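Local coordinates for C protein alpha-antigen (Streptococcus agalactiae, PDB 1YWM) that may play a role in both virulence and immunity as a cell-wall-anchored surface protein, of which this chain is the N-terminal domain, at residues A67-R72 against Y78-Q83; N95-G98 against L102-V105. All blocks are in the same frame, centred on the assembly; numbering follows the deposited sequence.

Contact 1: A67-R72 against Y78-Q83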
loop_
_atom_site.group_PDB
_atom_site.type_symbol
_atom_site.label_atom_id
_atom_site.label_comp_id
_atom_site.label_asym_id
_atom_site.label_seq_id
_atom_site.Cartn_x
_atom_site.Cartn_y
_atom_site.Cartn_z
ATOM N N ALA A 67 5.388 13.659 18.387
ATOM C CA ALA A 67 4.085 13.414 17.769
ATOM C C ALA A 67 3.574 12.075 18.235
ATOM O O ALA A 67 4.372 11.169 18.477
ATOM C CB ALA A 67 4.220 13.428 16.231
ATOM N N LYS A 68 2.261 11.977 18.427
ATOM C CA LYS A 68 1.617 10.690 18.684
ATOM C C LYS A 68 0.531 10.586 17.629
ATOM O O LYS A 68 -0.221 11.544 17.417
ATOM C CB LYS A 68 1.030 10.602 20.105
ATOM C CG LYS A 68 0.176 9.325 20.294
ATOM C CD LYS A 68 0.189 8.677 21.686
ATOM C CE LYS A 68 0.048 7.133 21.577
ATOM N NZ LYS A 68 -1.288 6.560 21.886
ATOM N N TYR A 69 0.496 9.467 16.909
ATOM C CA TYR A 69 -0.518 9.327 15.853
ATOM C C TYR A 69 -1.797 8.705 16.360
ATOM O O TYR A 69 -1.798 7.949 17.334
ATOM C CB TYR A 69 0.031 8.520 14.670
ATOM C CG TYR A 69 0.400 7.089 14.949
ATOM C CD1 TYR A 69 1.737 6.718 15.155
ATOM C CD2 TYR A 69 -0.571 6.100 14.942
ATOM C CE1 TYR A 69 2.080 5.359 15.377
ATOM C CE2 TYR A 69 -0.257 4.771 15.174
ATOM C CZ TYR A 69 1.075 4.410 15.367
ATOM O OH TYR A 69 1.345 3.080 15.580
ATOM N N VAL A 70 -2.908 9.017 15.692
ATOM C CA VAL A 70 -4.185 8.430 16.068
ATOM C C VAL A 70 -4.896 8.222 14.768
ATOM O O VAL A 70 -4.985 9.142 13.950
ATOM C CB VAL A 70 -5.111 9.371 16.953
ATOM C CG1 VAL A 70 -6.323 8.526 17.463
ATOM C CG2 VAL A 70 -4.359 9.948 18.108
ATOM N N PHE A 71 -5.401 7.011 14.583
ATOM C CA PHE A 71 -6.256 6.713 13.435
ATOM C C PHE A 71 -7.704 6.795 13.895
ATOM O O PHE A 71 -8.029 6.442 15.038
ATOM C CB PHE A 71 -5.995 5.267 12.936
ATOM C CG PHE A 71 -4.628 5.054 12.337
ATOM C CD1 PHE A 71 -3.651 4.344 13.029
ATOM C CD2 PHE A 71 -4.330 5.519 11.057
ATOM C CE1 PHE A 71 -2.383 4.105 12.471
ATOM C CE2 PHE A 71 -3.048 5.304 10.492
ATOM C CZ PHE A 71 -2.084 4.586 11.200
ATOM N N ARG A 72 -8.582 7.223 12.999
ATOM C CA ARG A 72 -10.008 7.120 13.243
ATOM C C ARG A 72 -10.578 6.352 12.054
ATOM O O ARG A 72 -10.369 6.757 10.902
ATOM C CB ARG A 72 -10.598 8.528 13.238
ATOM C CG ARG A 72 -12.096 8.531 13.334
ATOM C CD ARG A 72 -12.571 8.239 14.700
ATOM N NE ARG A 72 -14.029 8.242 14.813
ATOM C CZ ARG A 72 -14.662 7.859 15.905
ATOM N NH1 ARG A 72 -13.954 7.502 16.983
ATOM N NH2 ARG A 72 -16.007 7.862 15.944
ATOM N N TYR A 78 -7.635 4.385 16.984
ATOM C CA TYR A 78 -6.568 3.411 17.140
ATOM C C TYR A 78 -5.271 4.140 17.307
ATOM O O TYR A 78 -4.938 5.005 16.506
ATOM C CB TYR A 78 -6.428 2.496 15.917
ATOM C CG TYR A 78 -7.655 1.668 15.635
ATOM C CD1 TYR A 78 -8.451 1.957 14.534
ATOM C CD2 TYR A 78 -8.032 0.604 16.479
ATOM C CE1 TYR A 78 -9.580 1.219 14.262
ATOM C CE2 TYR A 78 -9.170 -0.139 16.221
ATOM C CZ TYR A 78 -9.932 0.173 15.098
ATOM O OH TYR A 78 -11.066 -0.526 14.805
ATOM N N GLY A 79 -4.539 3.750 18.343
ATOM C CA GLY A 79 -3.235 4.311 18.655
ATOM C C GLY A 79 -2.055 3.475 18.188
ATOM O O GLY A 79 -0.903 3.886 18.355
ATOM N N ASP A 80 -2.336 2.310 17.587
ATOM C CA ASP A 80 -1.277 1.404 17.133
ATOM C C ASP A 80 -1.654 0.946 15.740
ATOM O O ASP A 80 -2.716 0.355 15.577
ATOM C CB ASP A 80 -1.241 0.182 18.045
ATOM C CG ASP A 80 -0.159 -0.833 17.667
ATOM O OD1 ASP A 80 0.662 -0.592 16.746
ATOM O OD2 ASP A 80 -0.069 -1.920 18.276
ATOM N N VAL A 81 -0.811 1.241 14.756
ATOM C CA VAL A 81 -1.071 0.844 13.368
ATOM C C VAL A 81 -1.415 -0.662 13.242
ATOM O O VAL A 81 -2.213 -1.055 12.386
ATOM C CB VAL A 81 0.085 1.247 12.435
ATOM C CG1 VAL A 81 1.411 0.439 12.762
ATOM C CG2 VAL A 81 -0.359 1.137 10.932
ATOM N N SER A 82 -0.826 -1.491 14.106
ATOM C CA SER A 82 -1.096 -2.945 14.103
ATOM C C SER A 82 -2.566 -3.311 14.389
ATOM O O SER A 82 -3.000 -4.433 14.096
ATOM C CB SER A 82 -0.140 -3.657 15.072
ATOM O OG SER A 82 -0.606 -3.545 16.412
ATOM N N GLN A 83 -3.345 -2.361 14.925
ATOM C CA GLN A 83 -4.779 -2.577 15.145
ATOM C C GLN A 83 -5.669 -2.396 13.911
ATOM O O GLN A 83 -6.863 -2.759 13.955
ATOM C CB GLN A 83 -5.324 -1.657 16.250
ATOM C CG GLN A 83 -4.579 -1.740 17.583
ATOM C CD GLN A 83 -5.176 -0.701 18.522
ATOM O OE1 GLN A 83 -4.850 0.475 18.422
ATOM N NE2 GLN A 83 -6.108 -1.123 19.374
#

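Contact 2: N95-G98 against L102-V105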
loop_
_atom_site.group_PDB
_atom_site.type_symbol
_atom_site.label_atom_id
_atom_site.label_comp_id
_atom_site.label_asym_id
_atom_site.label_seq_id
_atom_site.Cartn_x
_atom_site.Cartn_y
_atom_site.Cartn_z
ATOM N N ASN A 95 -0.899 14.287 16.618
ATOM C CA ASN A 95 -1.044 15.275 17.693
ATOM C C ASN A 95 0.377 15.652 18.114
ATOM O O ASN A 95 1.166 14.782 18.408
ATOM C CB ASN A 95 -1.848 14.642 18.849
ATOM C CG ASN A 95 -3.334 14.405 18.456
ATOM O OD1 ASN A 95 -3.898 15.178 17.695
ATOM N ND2 ASN A 95 -3.933 13.313 18.942
ATOM N N ILE A 96 0.654 16.952 18.199
ATOM C CA ILE A 96 2.008 17.446 18.386
ATOM C C ILE A 96 2.102 17.988 19.834
ATOM O O ILE A 96 1.215 18.727 20.281
ATOM C CB ILE A 96 2.316 18.562 17.368
ATOM C CG1 ILE A 96 1.990 18.110 15.912
ATOM C CG2 ILE A 96 3.767 19.023 17.464
ATOM C CD1 ILE A 96 2.673 16.790 15.505
ATOM N N PHE A 97 3.173 17.620 20.517
ATOM C CA PHE A 97 3.377 17.952 21.937
ATOM C C PHE A 97 4.718 18.644 22.161
ATOM O O PHE A 97 5.720 18.247 21.565
ATOM C CB PHE A 97 3.349 16.660 22.772
ATOM C CG PHE A 97 2.039 15.927 22.689
ATOM C CD1 PHE A 97 1.839 14.937 21.713
ATOM C CD2 PHE A 97 0.978 16.279 23.508
ATOM C CE1 PHE A 97 0.602 14.289 21.591
ATOM C CE2 PHE A 97 -0.260 15.619 23.417
ATOM C CZ PHE A 97 -0.439 14.610 22.440
ATOM N N GLY A 98 4.741 19.648 23.054
ATOM C CA GLY A 98 6.001 20.225 23.498
ATOM C C GLY A 98 6.695 19.338 24.514
ATOM O O GLY A 98 6.191 18.269 24.882
ATOM N N LEU A 102 2.506 18.438 26.926
ATOM C CA LEU A 102 1.216 19.051 26.625
ATOM C C LEU A 102 1.156 19.391 25.106
ATOM O O LEU A 102 2.196 19.590 24.469
ATOM C CB LEU A 102 0.985 20.281 27.502
ATOM C CG LEU A 102 0.825 19.992 29.021
ATOM C CD1 LEU A 102 0.823 21.312 29.830
ATOM C CD2 LEU A 102 -0.416 19.154 29.341
ATOM N N PRO A 103 -0.046 19.468 24.524
ATOM C CA PRO A 103 -0.148 19.891 23.117
ATOM C C PRO A 103 0.535 21.239 22.873
ATOM O O PRO A 103 0.491 22.153 23.703
ATOM C CB PRO A 103 -1.687 19.972 22.849
ATOM C CG PRO A 103 -2.323 19.168 23.898
ATOM C CD PRO A 103 -1.367 19.206 25.135
ATOM N N HIS A 104 1.194 21.331 21.722
ATOM C CA HIS A 104 1.719 22.567 21.187
ATOM C C HIS A 104 0.555 23.423 20.726
ATOM O O HIS A 104 -0.308 22.962 19.990
ATOM C CB HIS A 104 2.617 22.230 20.001
ATOM C CG HIS A 104 3.160 23.422 19.283
ATOM N ND1 HIS A 104 3.294 23.450 17.917
ATOM C CD2 HIS A 104 3.633 24.611 19.736
ATOM C CE1 HIS A 104 3.800 24.614 17.549
ATOM N NE2 HIS A 104 4.008 25.338 18.634
ATOM N N VAL A 105 0.527 24.669 21.162
ATOM C CA VAL A 105 -0.437 25.646 20.625
ATOM C C VAL A 105 0.344 26.531 19.690
ATOM O O VAL A 105 1.422 27.054 20.053
ATOM C CB VAL A 105 -1.120 26.495 21.741
ATOM C CG1 VAL A 105 -2.102 27.523 21.149
ATOM C CG2 VAL A 105 -1.895 25.593 22.645
#

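Contact 1: A67-R72 against Y78-Q83
Tyr78 pairs with Phe71 as an antiparallel hydrogen-bonded pair. Phe71 N gives a nearly straight bond to Tyr78 O (2.8 Å). Tyr78 N returns one to Phe71 O (2.9 Å). The two side chains lie on the same face of the sheet. They meet at their first carbons, Phe71 CB lying at the edge of the Tyr78 ring, and beyond that the rings diverge.

The pairing stops at Gly79, where the chain turns along the Tyr69 ring. Gly79 O approaches Tyr69 CE2 obliquely at 3.4 Å. Asp80 turns its side chain away from the strand.

Val81 is the second point of grip. Its N-H gives a hydrogen bond of 3.0 Å to Tyr69 OH, nearly straight at 165° and near the plane of the ring. Tyr69 CG sits between the backbone N and the carbonyl carbon (chi1 64°), which swings the phenol across the turn to meet this N-H. The Val81 side chain is buried. Its CB lies 3.8 Å from Phe71 CE1, and its CG2 packs by Phe71 CZ. Pro55, from a loop, touches Tyr69, Phe71 and Val81; Leu92 of strand 88-97 also touches Phe71.

Residues 81-83 form a short 3-10 turn, with Gln83 N bonded to Asp80 O. Ser82 gives its N-H to Asp80 OD1, forming an Asx turn, and its hydroxyl to Asp80 OD2. Both donors come from above the carboxylate plane. Gln83 folds back, and its OE1 accepts the N-H of Asp80 (3.2 Å from Asp80 N). Together these contacts make the end of an antiparallel beta hairpin, whose return strand 76-78 is the outermost at this side of the sheet in the beta-sandwich, fibronectin-like domain.

Contact 2: N95-G98 against L102-V105
Ile96 and Gly98 are each joined to the returning chain by one backbone hydrogen bond. His104 N gives one to Ile96 O (3.0 Å, 167° at the hydrogen). Gly98 N gives the other to Leu102 O (2.9 Å). They bracket Phe97 and Pro103, whose CA atoms are 4.2 Å apart in a single bridge. Each acceptor also has a CA-H...O contact. Pro103 CA lies 3.4 Å from Ile96 O, and Phe97 CA lies 3.2 Å from Leu102 O.

The packing begins with the Phe97 ring. Its CG is anti to the carbonyl carbon (chi1 -61°), which lays the ring alongside the Leu102-Pro103 peptide bond. Leu102 C lies at the ring edge, near its plane. Pro103 N comes in obliquely, 3.5 Å from Phe97 CD2. The proline ring follows, with Pro103 CD 4.1 Å from Phe97 CD2. Phe97 also touches Thr66 and Lys68 of the neighbouring strand. It lies close to a bound dithiol, probably from the crystallisation liquor, in a pocket shared with Thr66, Gly98, Glu99 and Gly101.

His104 brings its CB toward Ile96 O, but the imidazole turns outward from the strand. There ND1 bonds to Asp112 OD2, and the ring meets Phe65. Ile96 CG2 reaches the His104 CB at 4.2 Å.

The polar grip across this surface contact is thus all main chain. The two bonds hold the loop against the strand end, while the side chains add light apolar packing. The bond to Asp112 OD2 probably helps hold the imidazole in place and may favour its protonated form.

Overall arrangement
From the N terminus, strand 66-73 comes first and turns back through strand 76-78. Contact 1 closes this hairpin. The chain then runs into strand 88-97. At the far end of that strand contact 2 closes a smaller loop, three residues long, before strand 113-121. The contacts follow in series and neither nest nor cross. The centres of contacts 1 and 2 are about 16 Å apart. They meet because strands 66-73 and 88-97 are antiparallel neighbours. Lys68 O and Asn95 N form a probable hydrogen bond, and Ala67 packs on Ile96. Contact 1 ties strand 66-73 to edge strand 76-78 and the loop after it; contact 2 ties a surface loop to the end of strand 88-97.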